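Local coordinates for glycosyl hydrolases family 2, sugar binding domain protein (Bacteroides uniformis str. 3978 T3 ii, PDB 6D1P), which is a gut bacterial beta-glucuronidase of glycosyl hydrolase family 2, probably hydrolysing the O-glycosidic bond that links glucuronic acid to its conjugates, at residues A[46-51]-A[89-94]; A[40-45]-A[62-67]; A[309-312]-A[316-319]. All blocks are in the same frame, centred on the assembly; numbering follows the deposited sequence.

Contact 1 (A[46-51]-A[89-94]); sequences WEVMRP and PGWYRT
V48 meets both W91 and R93, and through them helix 45-49 is seated on strand 89-96. Just ahead of it in the chain, W46 and E47 turn to the second subunit: E47 forms a salt bridge with R172 of that subunit. V48 then divides its two methyls between the partners. CG2 sits over the face of the W91 indole, 4.1 Å from the centroid of the six-membered ring and only 11° off its normal, a CH-pi contact almost centred on the ring. CG1, anti to the backbone N (chi1 172°), is turned to the aliphatic part of R93, 4.1 Å from its CD. Beyond the methyls, the carbonyl O of V48, near the guanidinium plane of R93, accepts a weak hydrogen bond of 3.0 Å from R93 NH1, bent to 129° at the hydrogen. R93 has its main polar partner in E36, to which NE forms a salt bridge, while W91 NE1 is bonded to D41. Further on, M49 packs on A165 of strand 162-169, and R50 reaches D434 of the second subunit. The short helix thus packs against one face of the six-stranded antiparallel sheet of the sugar-binding domain, where strand 89-96 runs between strands 35-38 and 162-169.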
ATOM      1  N   TRP A  46       5.331  15.834  15.170  1.00 33.78           N
ATOM      2  CA  TRP A  46       5.136  15.485  16.573  1.00 32.81           C
ATOM      3  C   TRP A  46       4.719  14.029  16.714  1.00 34.06           C
ATOM      4  O   TRP A  46       5.253  13.301  17.563  1.00 33.24           O
ATOM      5  CB  TRP A  46       4.102  16.402  17.223  1.00 36.92           C
ATOM      6  CG  TRP A  46       3.689  15.928  18.592  1.00 37.75           C
ATOM      7  CD1 TRP A  46       2.432  15.573  18.994  1.00 38.33           C
ATOM      8  CD2 TRP A  46       4.546  15.711  19.726  1.00 37.05           C
ATOM      9  NE1 TRP A  46       2.450  15.155  20.309  1.00 34.54           N
ATOM     10  CE2 TRP A  46       3.734  15.237  20.782  1.00 34.63           C
ATOM     11  CE3 TRP A  46       5.918  15.880  19.952  1.00 34.83           C
ATOM     12  CZ2 TRP A  46       4.246  14.933  22.043  1.00 32.25           C
ATOM     13  CZ3 TRP A  46       6.426  15.575  21.200  1.00 42.14           C
ATOM     14  CH2 TRP A  46       5.590  15.101  22.236  1.00 39.86           C
ATOM     15  N   GLU A  47       3.780  13.582  15.874  1.00 30.64           N
ATOM     16  CA  GLU A  47       3.336  12.197  15.932  1.00 29.82           C
ATOM     17  C   GLU A  47       4.485  11.225  15.670  1.00 31.98           C
ATOM     18  O   GLU A  47       4.472  10.093  16.174  1.00 29.93           O
ATOM     19  CB  GLU A  47       2.199  11.969  14.936  1.00 26.17           C
ATOM     20  CG  GLU A  47       1.310  10.796  15.322  1.00 26.83           C
ATOM     21  CD  GLU A  47       0.317  10.413  14.240  1.00 31.46           C
ATOM     22  OE1 GLU A  47       0.742  10.236  13.068  1.00 28.89           O
ATOM     23  OE2 GLU A  47      -0.892  10.283  14.569  1.00 26.09           O
ATOM     24  N   VAL A  48       5.488  11.645  14.901  1.00 28.98           N
ATOM     25  CA  VAL A  48       6.653  10.794  14.674  1.00 29.84           C
ATOM     26  C   VAL A  48       7.532  10.768  15.911  1.00 30.70           C
ATOM     27  O   VAL A  48       8.144   9.743  16.233  1.00 29.77           O
ATOM     28  CB  VAL A  48       7.431  11.294  13.440  1.00 29.58           C
ATOM     29  CG1 VAL A  48       8.789  10.560  13.273  1.00 25.78           C
ATOM     30  CG2 VAL A  48       6.577  11.167  12.189  1.00 26.44           C
ATOM     31  N   MET A  49       7.603  11.888  16.614  1.00 33.44           N
ATOM     32  CA  MET A  49       8.541  12.080  17.707  1.00 35.14           C
ATOM     33  C   MET A  49       7.949  11.764  19.076  1.00 37.05           C
ATOM     34  O   MET A  49       8.708  11.582  20.031  1.00 39.40           O
ATOM     35  CB  MET A  49       9.045  13.532  17.687  1.00 35.37           C
ATOM     36  CG  MET A  49       9.958  13.852  16.496  1.00 29.17           C
ATOM     37  SD  MET A  49      11.454  12.896  16.682  1.00 35.22           S
ATOM     38  CE  MET A  49      12.331  13.203  15.148  1.00 34.18           C
ATOM     39  N   ARG A  50       6.625  11.675  19.192  1.00 36.37           N
ATOM     40  CA  ARG A  50       5.992  11.610  20.501  1.00 40.91           C
ATOM     41  C   ARG A  50       6.352  10.309  21.225  1.00 38.80           C
ATOM     42  O   ARG A  50       6.702   9.312  20.594  1.00 41.07           O
ATOM     43  CB  ARG A  50       4.479  11.746  20.357  1.00 34.33           C
ATOM     44  CG  ARG A  50       3.757  10.503  19.872  1.00 34.13           C
ATOM     45  CD  ARG A  50       2.262  10.768  19.880  1.00 33.77           C
ATOM     46  NE  ARG A  50       1.521   9.867  19.006  1.00 30.66           N
ATOM     47  CZ  ARG A  50       0.234  10.017  18.742  1.00 27.66           C
ATOM     48  NH1 ARG A  50      -0.429  11.021  19.294  1.00 32.18           N
ATOM     49  NH2 ARG A  50      -0.387   9.179  17.928  1.00 26.38           N
ATOM     50  N   PRO A  51       6.278  10.304  22.557  1.00 43.53           N
ATOM     51  CA  PRO A  51       6.686   9.125  23.329  1.00 42.21           C
ATOM     52  C   PRO A  51       5.556   8.121  23.517  1.00 39.94           C
ATOM     53  O   PRO A  51       4.375   8.429  23.362  1.00 37.52           O
ATOM     54  CB  PRO A  51       7.093   9.731  24.674  1.00 40.77           C
ATOM     55  CG  PRO A  51       6.173  10.902  24.819  1.00 42.54           C
ATOM     56  CD  PRO A  51       5.893  11.424  23.436  1.00 39.60           C
ATOM     57  N   PRO A  89       4.447   8.670   0.150  1.00 25.68           N
ATOM     58  CA  PRO A  89       5.351   9.049   1.239  1.00 22.80           C
ATOM     59  C   PRO A  89       5.661   7.893   2.190  1.00 23.55           C
ATOM     60  O   PRO A  89       4.949   6.889   2.268  1.00 21.15           O
ATOM     61  CB  PRO A  89       4.554  10.154   1.950  1.00 22.75           C
ATOM     62  CG  PRO A  89       3.104   9.665   1.805  1.00 23.27           C
ATOM     63  CD  PRO A  89       3.049   9.082   0.402  1.00 21.57           C
ATOM     64  N   GLY A  90       6.764   8.060   2.915  1.00 22.75           N
ATOM     65  CA  GLY A  90       7.173   7.135   3.956  1.00 23.51           C
ATOM     66  C   GLY A  90       8.170   7.841   4.841  1.00 25.15           C
ATOM     67  O   GLY A  90       8.735   8.869   4.458  1.00 25.71           O
ATOM     68  N   TRP A  91       8.383   7.287   6.036  1.00 22.54           N
ATOM     69  CA  TRP A  91       9.171   7.961   7.063  1.00 24.13           C
ATOM     70  C   TRP A  91      10.253   7.058   7.632  1.00 22.47           C
ATOM     71  O   TRP A  91      10.025   5.868   7.855  1.00 26.43           O
ATOM     72  CB  TRP A  91       8.281   8.425   8.225  1.00 20.16           C
ATOM     73  CG  TRP A  91       7.498   9.708   8.025  1.00 21.25           C
ATOM     74  CD1 TRP A  91       6.226   9.833   7.530  1.00 21.67           C
ATOM     75  CD2 TRP A  91       7.921  11.031   8.372  1.00 23.17           C
ATOM     76  NE1 TRP A  91       5.838  11.153   7.541  1.00 24.41           N
ATOM     77  CE2 TRP A  91       6.865  11.908   8.047  1.00 24.75           C
ATOM     78  CE3 TRP A  91       9.095  11.562   8.919  1.00 29.46           C
ATOM     79  CZ2 TRP A  91       6.952  13.281   8.246  1.00 23.75           C
ATOM     80  CZ3 TRP A  91       9.177  12.928   9.117  1.00 25.89           C
ATOM     81  CH2 TRP A  91       8.111  13.769   8.786  1.00 25.27           C
ATOM     82  N   TYR A  92      11.409   7.639   7.932  1.00 25.47           N
ATOM     83  CA  TYR A  92      12.463   6.963   8.679  1.00 26.98           C
ATOM     84  C   TYR A  92      12.750   7.716   9.975  1.00 29.27           C
ATOM     85  O   TYR A  92      12.599   8.939  10.033  1.00 28.87           O
ATOM     86  CB  TYR A  92      13.758   6.875   7.879  1.00 21.18           C
ATOM     87  CG  TYR A  92      13.670   6.153   6.566  1.00 22.90           C
ATOM     88  CD1 TYR A  92      13.250   6.804   5.410  1.00 22.78           C
ATOM     89  CD2 TYR A  92      14.081   4.836   6.463  1.00 26.88           C
ATOM     90  CE1 TYR A  92      13.217   6.143   4.187  1.00 22.44           C
ATOM     91  CE2 TYR A  92      14.051   4.173   5.261  1.00 26.62           C
ATOM     92  CZ  TYR A  92      13.611   4.827   4.122  1.00 24.99           C
ATOM     93  OH  TYR A  92      13.580   4.142   2.927  1.00 25.04           O
ATOM     94  N   ARG A  93      13.187   6.991  11.010  1.00 26.67           N
ATOM     95  CA  ARG A  93      13.570   7.642  12.258  1.00 27.69           C
ATOM     96  C   ARG A  93      14.603   6.808  12.994  1.00 32.16           C
ATOM     97  O   ARG A  93      14.617   5.574  12.892  1.00 30.90           O
ATOM     98  CB  ARG A  93      12.369   7.889  13.170  1.00 27.44           C
ATOM     99  CG  ARG A  93      11.674   6.633  13.647  1.00 27.40           C
ATOM    100  CD  ARG A  93      10.435   6.980  14.491  1.00 26.50           C
ATOM    101  NE  ARG A  93       9.828   5.787  15.070  1.00 29.59           N
ATOM    102  CZ  ARG A  93       8.612   5.734  15.606  1.00 31.91           C
ATOM    103  NH1 ARG A  93       7.836   6.814  15.654  1.00 27.58           N
ATOM    104  NH2 ARG A  93       8.171   4.587  16.084  1.00 30.79           N
ATOM    105  N   THR A  94      15.470   7.496  13.736  1.00 33.01           N
ATOM    106  CA  THR A  94      16.498   6.833  14.531  1.00 36.47           C
ATOM    107  C   THR A  94      17.041   7.791  15.588  1.00 37.06           C
ATOM    108  O   THR A  94      16.653   8.959  15.666  1.00 32.53           O
ATOM    109  CB  THR A  94      17.652   6.316  13.671  1.00 29.27           C
ATOM    110  OG1 THR A  94      18.491   5.517  14.494  1.00 33.42           O
ATOM    111  CG2 THR A  94      18.498   7.481  13.143  1.00 32.46           C
TER

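Contact 2 (A[40-45]-A[62-67]); sequences QDMGSI and PLWQKV. With NA (sodium ion), chain L.
Two successive bends in M42, at chi2 (-68°) and chi3 (-74°), fold its thioether back so that the sulfur comes up to P62 and the methyl to both P62 and W64. The tryptophan answers with CG beside its own backbone N, which swings the indole across to the methionine. The result is a Met-aromatic contact within the sugar-binding domain, between the loop that follows strand 35-38 and the run of chain leading into edge strand 65-67. Its geometry is oblique: M42 SD is 5.4 Å from the centroid of the W64 six-membered ring and 56° off the normal, while M42 CE comes to 4.1 Å from W64 CZ2.

P62, which follows a cis peptide bond, turns its ring carbon CG to the thioether, 4.0 Å from M42 SD. Q40 adds a looser touch, its extended side chain bringing NE2 to 4.2 Å from P62 CG; the same amide gives a weak hydrogen bond to D41 O, its own neighbour. Across the two segments the contact is therefore carried by van der Waals and sulfur-aromatic packing. V48 and W91 enclose the methionine further, and the guanidinium of R93 makes a cation-pi contact with W64.

The loop also faces the second subunit, whose R172 packs on Q40, M42 and P62. At its far end S44 is the N-cap of helix 45-49, its OG bonded to E47 N. That hydroxyl has a second task at the interface, because a sodium ion links it to the backbone carbonyl of D434 in the second subunit: S44 OG is 2.7 Å from the metal, and a water oxygen lies 2.5 Å from the sodium as a further ligand.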
ATOM      1  N   GLN A  40       4.044   5.166   4.859  1.00 20.29           N
ATOM      2  CA  GLN A  40       2.887   6.051   4.833  1.00 23.23           C
ATOM      3  C   GLN A  40       3.299   7.365   5.467  1.00 21.90           C
ATOM      4  O   GLN A  40       4.358   7.473   6.088  1.00 22.27           O
ATOM      5  CB  GLN A  40       1.682   5.463   5.560  1.00 21.60           C
ATOM      6  CG  GLN A  40       1.897   5.243   7.055  1.00 25.60           C
ATOM      7  CD  GLN A  40       0.622   4.761   7.732  1.00 24.03           C
ATOM      8  OE1 GLN A  40       0.318   3.568   7.734  1.00 28.67           O
ATOM      9  NE2 GLN A  40      -0.140   5.687   8.275  1.00 23.16           N
ATOM     10  N   ASP A  41       2.470   8.375   5.258  1.00 19.41           N
ATOM     11  CA  ASP A  41       2.693   9.648   5.905  1.00 20.38           C
ATOM     12  C   ASP A  41       2.236   9.531   7.347  1.00 23.11           C
ATOM     13  O   ASP A  41       1.383   8.705   7.679  1.00 22.16           O
ATOM     14  CB  ASP A  41       1.918  10.757   5.195  1.00 18.99           C
ATOM     15  CG  ASP A  41       2.626  12.118   5.252  1.00 24.44           C
ATOM     16  OD1 ASP A  41       3.792  12.209   5.702  1.00 27.07           O
ATOM     17  OD2 ASP A  41       1.999  13.116   4.843  1.00 30.02           O
ATOM     18  N   MET A  42       2.804  10.361   8.206  1.00 21.84           N
ATOM     19  CA  MET A  42       2.314  10.441   9.567  1.00 23.12           C
ATOM     20  C   MET A  42       1.572  11.758   9.750  1.00 25.81           C
ATOM     21  O   MET A  42       1.627  12.646   8.897  1.00 25.39           O
ATOM     22  CB  MET A  42       3.468  10.273  10.550  1.00 20.43           C
ATOM     23  CG  MET A  42       4.111   8.909  10.394  1.00 23.66           C
ATOM     24  SD  MET A  42       2.988   7.582  10.919  1.00 28.94           S
ATOM     25  CE  MET A  42       3.068   7.798  12.709  1.00 21.14           C
ATOM     26  N   GLY A  43       0.856  11.870  10.872  1.00 26.53           N
ATOM     27  CA  GLY A  43      -0.054  12.983  11.050  1.00 24.48           C
ATOM     28  C   GLY A  43       0.605  14.311  11.337  1.00 25.45           C
ATOM     29  O   GLY A  43      -0.044  15.351  11.197  1.00 26.83           O
ATOM     30  N   SER A  44       1.867  14.296  11.757  1.00 28.04           N
ATOM     31  CA  SER A  44       2.664  15.490  12.024  1.00 29.29           C
ATOM     32  C   SER A  44       4.028  15.000  12.468  1.00 29.63           C
ATOM     33  O   SER A  44       4.190  13.823  12.804  1.00 25.33           O
ATOM     34  CB  SER A  44       2.055  16.378  13.109  1.00 30.57           C
ATOM     35  OG  SER A  44       2.044  15.694  14.348  1.00 31.56           O
ATOM     36  N   ILE A  45       5.013  15.906  12.468  1.00 34.20           N
ATOM     37  CA  ILE A  45       6.331  15.508  12.957  1.00 28.55           C
ATOM     38  C   ILE A  45       6.257  15.188  14.445  1.00 33.16           C
ATOM     39  O   ILE A  45       7.003  14.332  14.947  1.00 33.05           O
ATOM     40  CB  ILE A  45       7.387  16.589  12.641  1.00 31.39           C
ATOM     41  CG1 ILE A  45       8.774  16.137  13.087  1.00 32.61           C
ATOM     42  CG2 ILE A  45       7.053  17.913  13.313  1.00 35.85           C
ATOM     43  CD1 ILE A  45       9.197  14.795  12.545  1.00 29.80           C
ATOM     44  N   PRO A  62       0.335   3.450  14.166  1.00 29.82           N
ATOM     45  CA  PRO A  62       0.690   2.296  13.325  1.00 28.00           C
ATOM     46  C   PRO A  62       2.047   1.684  13.675  1.00 27.54           C
ATOM     47  O   PRO A  62       2.849   2.326  14.363  1.00 29.09           O
ATOM     48  CB  PRO A  62       0.705   2.890  11.906  1.00 28.41           C
ATOM     49  CG  PRO A  62       0.908   4.372  12.108  1.00 25.58           C
ATOM     50  CD  PRO A  62       0.227   4.697  13.385  1.00 30.33           C
ATOM     51  N   LEU A  63       2.282   0.457  13.208  1.00 23.51           N
ATOM     52  CA  LEU A  63       3.503  -0.275  13.500  1.00 23.40           C
ATOM     53  C   LEU A  63       4.583   0.108  12.504  1.00 27.36           C
ATOM     54  O   LEU A  63       4.300   0.279  11.314  1.00 28.63           O
ATOM     55  CB  LEU A  63       3.255  -1.779  13.427  1.00 21.79           C
ATOM     56  CG  LEU A  63       2.093  -2.340  14.244  1.00 29.59           C
ATOM     57  CD1 LEU A  63       2.040  -3.858  14.167  1.00 24.54           C
ATOM     58  CD2 LEU A  63       2.201  -1.875  15.691  1.00 30.01           C
ATOM     59  N   TRP A  64       5.819   0.228  12.993  1.00 24.48           N
ATOM     60  CA  TRP A  64       6.985   0.520  12.169  1.00 26.76           C
ATOM     61  C   TRP A  64       7.856  -0.723  11.996  1.00 30.01           C
ATOM     62  O   TRP A  64       7.790  -1.688  12.766  1.00 27.97           O
ATOM     63  CB  TRP A  64       7.840   1.641  12.774  1.00 24.44           C
ATOM     64  CG  TRP A  64       7.179   2.987  12.868  1.00 25.99           C
ATOM     65  CD1 TRP A  64       6.011   3.296  13.535  1.00 27.00           C
ATOM     66  CD2 TRP A  64       7.670   4.225  12.326  1.00 23.06           C
ATOM     67  NE1 TRP A  64       5.742   4.641  13.412  1.00 28.23           N
ATOM     68  CE2 TRP A  64       6.742   5.233  12.679  1.00 24.93           C
ATOM     69  CE3 TRP A  64       8.791   4.573  11.566  1.00 24.59           C
ATOM     70  CZ2 TRP A  64       6.914   6.570  12.308  1.00 25.81           C
ATOM     71  CZ3 TRP A  64       8.958   5.902  11.194  1.00 26.37           C
ATOM     72  CH2 TRP A  64       8.017   6.885  11.564  1.00 25.93           C
ATOM     73  N   GLN A  65       8.703  -0.676  10.979  1.00 30.48           N
ATOM     74  CA  GLN A  65       9.609  -1.768  10.666  1.00 30.91           C
ATOM     75  C   GLN A  65      10.998  -1.399  11.138  1.00 28.88           C
ATOM     76  O   GLN A  65      11.403  -0.238  11.035  1.00 32.42           O
ATOM     77  CB  GLN A  65       9.653  -2.043   9.161  1.00 28.08           C
ATOM     78  CG  GLN A  65       8.303  -2.293   8.520  1.00 31.59           C
ATOM     79  CD  GLN A  65       8.351  -2.134   7.014  1.00 33.11           C
ATOM     80  OE1 GLN A  65       9.323  -2.528   6.369  1.00 33.20           O
ATOM     81  NE2 GLN A  65       7.305  -1.533   6.446  1.00 33.50           N
ATOM     82  N   LYS A  66      11.729  -2.384  11.644  1.00 29.59           N
ATOM     83  CA  LYS A  66      13.168  -2.212  11.805  1.00 34.69           C
ATOM     84  C   LYS A  66      13.820  -2.546  10.480  1.00 26.56           C
ATOM     85  O   LYS A  66      13.606  -3.632   9.939  1.00 24.41           O
ATOM     86  CB  LYS A  66      13.717  -3.089  12.925  1.00 33.40           C
ATOM     87  CG  LYS A  66      13.024  -2.811  14.251  1.00 37.41           C
ATOM     88  CD  LYS A  66      13.856  -3.289  15.427  1.00 46.96           C
ATOM     89  CE  LYS A  66      13.228  -2.845  16.746  1.00 49.64           C
ATOM     90  NZ  LYS A  66      12.971  -1.374  16.734  1.00 57.30           N
ATOM     91  N   VAL A  67      14.577  -1.600   9.939  1.00 26.39           N
ATOM     92  CA  VAL A  67      15.248  -1.791   8.665  1.00 33.12           C
ATOM     93  C   VAL A  67      16.713  -1.422   8.817  1.00 32.30           C
ATOM     94  O   VAL A  67      17.113  -0.707   9.741  1.00 30.78           O
ATOM     95  CB  VAL A  67      14.611  -0.955   7.530  1.00 31.09           C
ATOM     96  CG1 VAL A  67      13.155  -1.356   7.329  1.00 28.73           C
ATOM     97  CG2 VAL A  67      14.721   0.519   7.860  1.00 25.52           C
TER
HETATM   98 NA    NA L 901       0.409  17.177  15.873  1.00 38.43          NA
HETATM   99  O   HOH W   1       1.558  19.335  15.963  1.00 31.50           O

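Contact 3 (A[309-312]-A[316-319]); sequences RFEE and FYLN
R309 and Y317 form the antiparallel hydrogen-bonded pair of a beta hairpin, with Y317 N to R309 O at 2.9 Å and nearly straight, whereas the return bond from R309 N to Y317 O is weak; F310 and F316 make the adjoining non-hydrogen-bonded pair. The side chains of the first pair lie alongside each other on one face of the sheet. A bend at chi3 (80°) lays the R309 guanidinium flat on the Y317 ring, with planes 18° apart and NH2 over the ring centre, so the stack is also a cation-pi contact: R309 CZ is 3.9 Å from the ring centroid.

E311 joins this pair from just past the end of the strand. Y317 OH donates to E311 OE1 at 2.8 Å, and R309 NH1 forms a salt bridge to E311 OE2 at 2.9 Å; both donors stand above the carboxylate plane. The opposite face, occupied by F310 and F316, is apolar. F316 CD1 sits over the F310 ring, 3.5 Å from F310 CE1, with the two rings inclined at 47°, and both pack on I421 of barrel strand 420-432.

Since one carboxylate binds both members of the stack, it holds the outer ends of both groups, and the flat stack with R309 sets the turn of the Y317 ring. The nearby positive charge would be expected to favour the ionised form of E311.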
ATOM      1  N   ARG A 309      38.578  12.804 -28.191  1.00 25.63           N
ATOM      2  CA  ARG A 309      38.137  13.609 -29.316  1.00 29.36           C
ATOM      3  C   ARG A 309      37.085  12.817 -30.071  1.00 27.28           C
ATOM      4  O   ARG A 309      37.292  11.637 -30.377  1.00 30.15           O
ATOM      5  CB  ARG A 309      39.346  13.964 -30.222  1.00 31.79           C
ATOM      6  CG  ARG A 309      39.013  14.417 -31.639  1.00 34.89           C
ATOM      7  CD  ARG A 309      40.266  14.968 -32.377  1.00 37.71           C
ATOM      8  NE  ARG A 309      41.148  13.932 -32.924  1.00 29.95           N
ATOM      9  CZ  ARG A 309      40.991  13.392 -34.129  1.00 34.53           C
ATOM     10  NH1 ARG A 309      39.989  13.792 -34.902  1.00 35.38           N
ATOM     11  NH2 ARG A 309      41.824  12.452 -34.560  1.00 35.78           N
ATOM     12  N   PHE A 310      35.955  13.453 -30.340  1.00 26.46           N
ATOM     13  CA  PHE A 310      34.957  12.915 -31.249  1.00 27.34           C
ATOM     14  C   PHE A 310      35.146  13.603 -32.589  1.00 33.56           C
ATOM     15  O   PHE A 310      34.986  14.828 -32.687  1.00 32.16           O
ATOM     16  CB  PHE A 310      33.541  13.136 -30.719  1.00 30.64           C
ATOM     17  CG  PHE A 310      33.233  12.358 -29.471  1.00 28.70           C
ATOM     18  CD1 PHE A 310      32.700  11.076 -29.553  1.00 28.90           C
ATOM     19  CD2 PHE A 310      33.486  12.899 -28.224  1.00 26.88           C
ATOM     20  CE1 PHE A 310      32.428  10.345 -28.414  1.00 28.52           C
ATOM     21  CE2 PHE A 310      33.201  12.177 -27.073  1.00 30.78           C
ATOM     22  CZ  PHE A 310      32.680  10.899 -27.169  1.00 28.60           C
ATOM     23  N   GLU A 311      35.503  12.822 -33.610  1.00 34.73           N
ATOM     24  CA  GLU A 311      35.816  13.382 -34.920  1.00 34.75           C
ATOM     25  C   GLU A 311      34.528  13.633 -35.692  1.00 36.37           C
ATOM     26  O   GLU A 311      33.635  12.776 -35.733  1.00 33.43           O
ATOM     27  CB  GLU A 311      36.749  12.447 -35.708  1.00 32.10           C
ATOM     28  CG  GLU A 311      37.463  13.093 -36.925  1.00 36.51           C
ATOM     29  CD  GLU A 311      38.606  12.229 -37.507  1.00 43.68           C
ATOM     30  OE1 GLU A 311      38.396  11.035 -37.833  1.00 41.34           O
ATOM     31  OE2 GLU A 311      39.734  12.752 -37.646  1.00 53.85           O
ATOM     32  N   GLU A 312      34.440  14.817 -36.297  1.00 33.74           N
ATOM     33  CA  GLU A 312      33.298  15.165 -37.130  1.00 29.84           C
ATOM     34  C   GLU A 312      33.155  14.170 -38.265  1.00 32.07           C
ATOM     35  O   GLU A 312      34.102  13.944 -39.022  1.00 35.70           O
ATOM     36  CB  GLU A 312      33.473  16.574 -37.667  1.00 34.84           C
ATOM     37  CG  GLU A 312      32.315  17.071 -38.500  1.00 38.14           C
ATOM     38  CD  GLU A 312      32.297  18.579 -38.549  1.00 43.73           C
ATOM     39  OE1 GLU A 312      33.302  19.182 -38.109  1.00 47.97           O
ATOM     40  OE2 GLU A 312      31.284  19.160 -38.991  1.00 52.50           O
ATOM     41  N   PHE A 316      36.069   7.850 -32.723  1.00 27.04           N
ATOM     42  CA  PHE A 316      36.432   8.389 -31.416  1.00 31.32           C
ATOM     43  C   PHE A 316      37.893   8.041 -31.099  1.00 30.17           C
ATOM     44  O   PHE A 316      38.345   6.892 -31.274  1.00 32.41           O
ATOM     45  CB  PHE A 316      35.511   7.800 -30.323  1.00 28.41           C
ATOM     46  CG  PHE A 316      35.974   8.049 -28.917  1.00 25.80           C
ATOM     47  CD1 PHE A 316      35.763   9.273 -28.313  1.00 27.45           C
ATOM     48  CD2 PHE A 316      36.657   7.062 -28.216  1.00 27.47           C
ATOM     49  CE1 PHE A 316      36.226   9.516 -27.025  1.00 29.43           C
ATOM     50  CE2 PHE A 316      37.122   7.296 -26.933  1.00 25.78           C
ATOM     51  CZ  PHE A 316      36.902   8.523 -26.336  1.00 29.30           C
ATOM     52  N   TYR A 317      38.643   9.029 -30.623  1.00 32.11           N
ATOM     53  CA  TYR A 317      40.080   8.882 -30.403  1.00 33.65           C
ATOM     54  C   TYR A 317      40.375   9.109 -28.929  1.00 30.75           C
ATOM     55  O   TYR A 317      40.034  10.156 -28.368  1.00 33.29           O
ATOM     56  CB  TYR A 317      40.881   9.867 -31.258  1.00 32.43           C
ATOM     57  CG  TYR A 317      40.725   9.664 -32.742  1.00 32.50           C
ATOM     58  CD1 TYR A 317      39.596  10.124 -33.406  1.00 32.24           C
ATOM     59  CD2 TYR A 317      41.707   9.008 -33.488  1.00 36.70           C
ATOM     60  CE1 TYR A 317      39.435   9.930 -34.775  1.00 36.94           C
ATOM     61  CE2 TYR A 317      41.558   8.814 -34.866  1.00 33.59           C
ATOM     62  CZ  TYR A 317      40.426   9.291 -35.502  1.00 37.07           C
ATOM     63  OH  TYR A 317      40.237   9.123 -36.858  1.00 33.58           O
ATOM     64  N   LEU A 318      40.988   8.121 -28.305  1.00 35.28           N
ATOM     65  CA  LEU A 318      41.440   8.211 -26.927  1.00 32.07           C
ATOM     66  C   LEU A 318      42.961   8.201 -26.915  1.00 32.82           C
ATOM     67  O   LEU A 318      43.582   7.317 -27.519  1.00 30.32           O
ATOM     68  CB  LEU A 318      40.898   7.043 -26.091  1.00 26.45           C
ATOM     69  CG  LEU A 318      41.387   7.119 -24.644  1.00 29.33           C
ATOM     70  CD1 LEU A 318      40.692   8.278 -23.960  1.00 25.68           C
ATOM     71  CD2 LEU A 318      41.175   5.801 -23.908  1.00 32.86           C
ATOM     72  N   ASN A 319      43.552   9.179 -26.244  1.00 28.73           N
ATOM     73  CA  ASN A 319      45.004   9.313 -26.195  1.00 36.21           C
ATOM     74  C   ASN A 319      45.641   9.074 -27.575  1.00 37.23           C
ATOM     75  O   ASN A 319      46.609   8.330 -27.725  1.00 38.17           O
ATOM     76  CB  ASN A 319      45.572   8.366 -25.140  1.00 33.87           C
ATOM     77  CG  ASN A 319      45.046   8.678 -23.748  1.00 36.59           C
ATOM     78  OD1 ASN A 319      44.767   9.836 -23.430  1.00 36.17           O
ATOM     79  ND2 ASN A 319      44.905   7.650 -22.912  1.00 32.02           N
TER

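In the fold
Contacts 1 and 2 adjoin, their centres about 6 Å apart, and their segments alternate along the chain, so helix 45-49 and the loop before it are secured to strand 89-96 and to the chain leading into strand 65-67 of the same sheet. Both are largely buried and both border the second subunit, with W91 joining them through its bond to D41. Contact 3 lies on the opposite side of the chain's centre, its centre about 53 Å from those of the other two, in a TIM barrel domain hairpin whose two segments touch no other chain of the assembly. Chemistry follows place: methyl, thioether and indole packing prevails in the first two, whereas the partly buried hairpin separates an apolar phenylalanine face from one where charged groups meet a tyrosine.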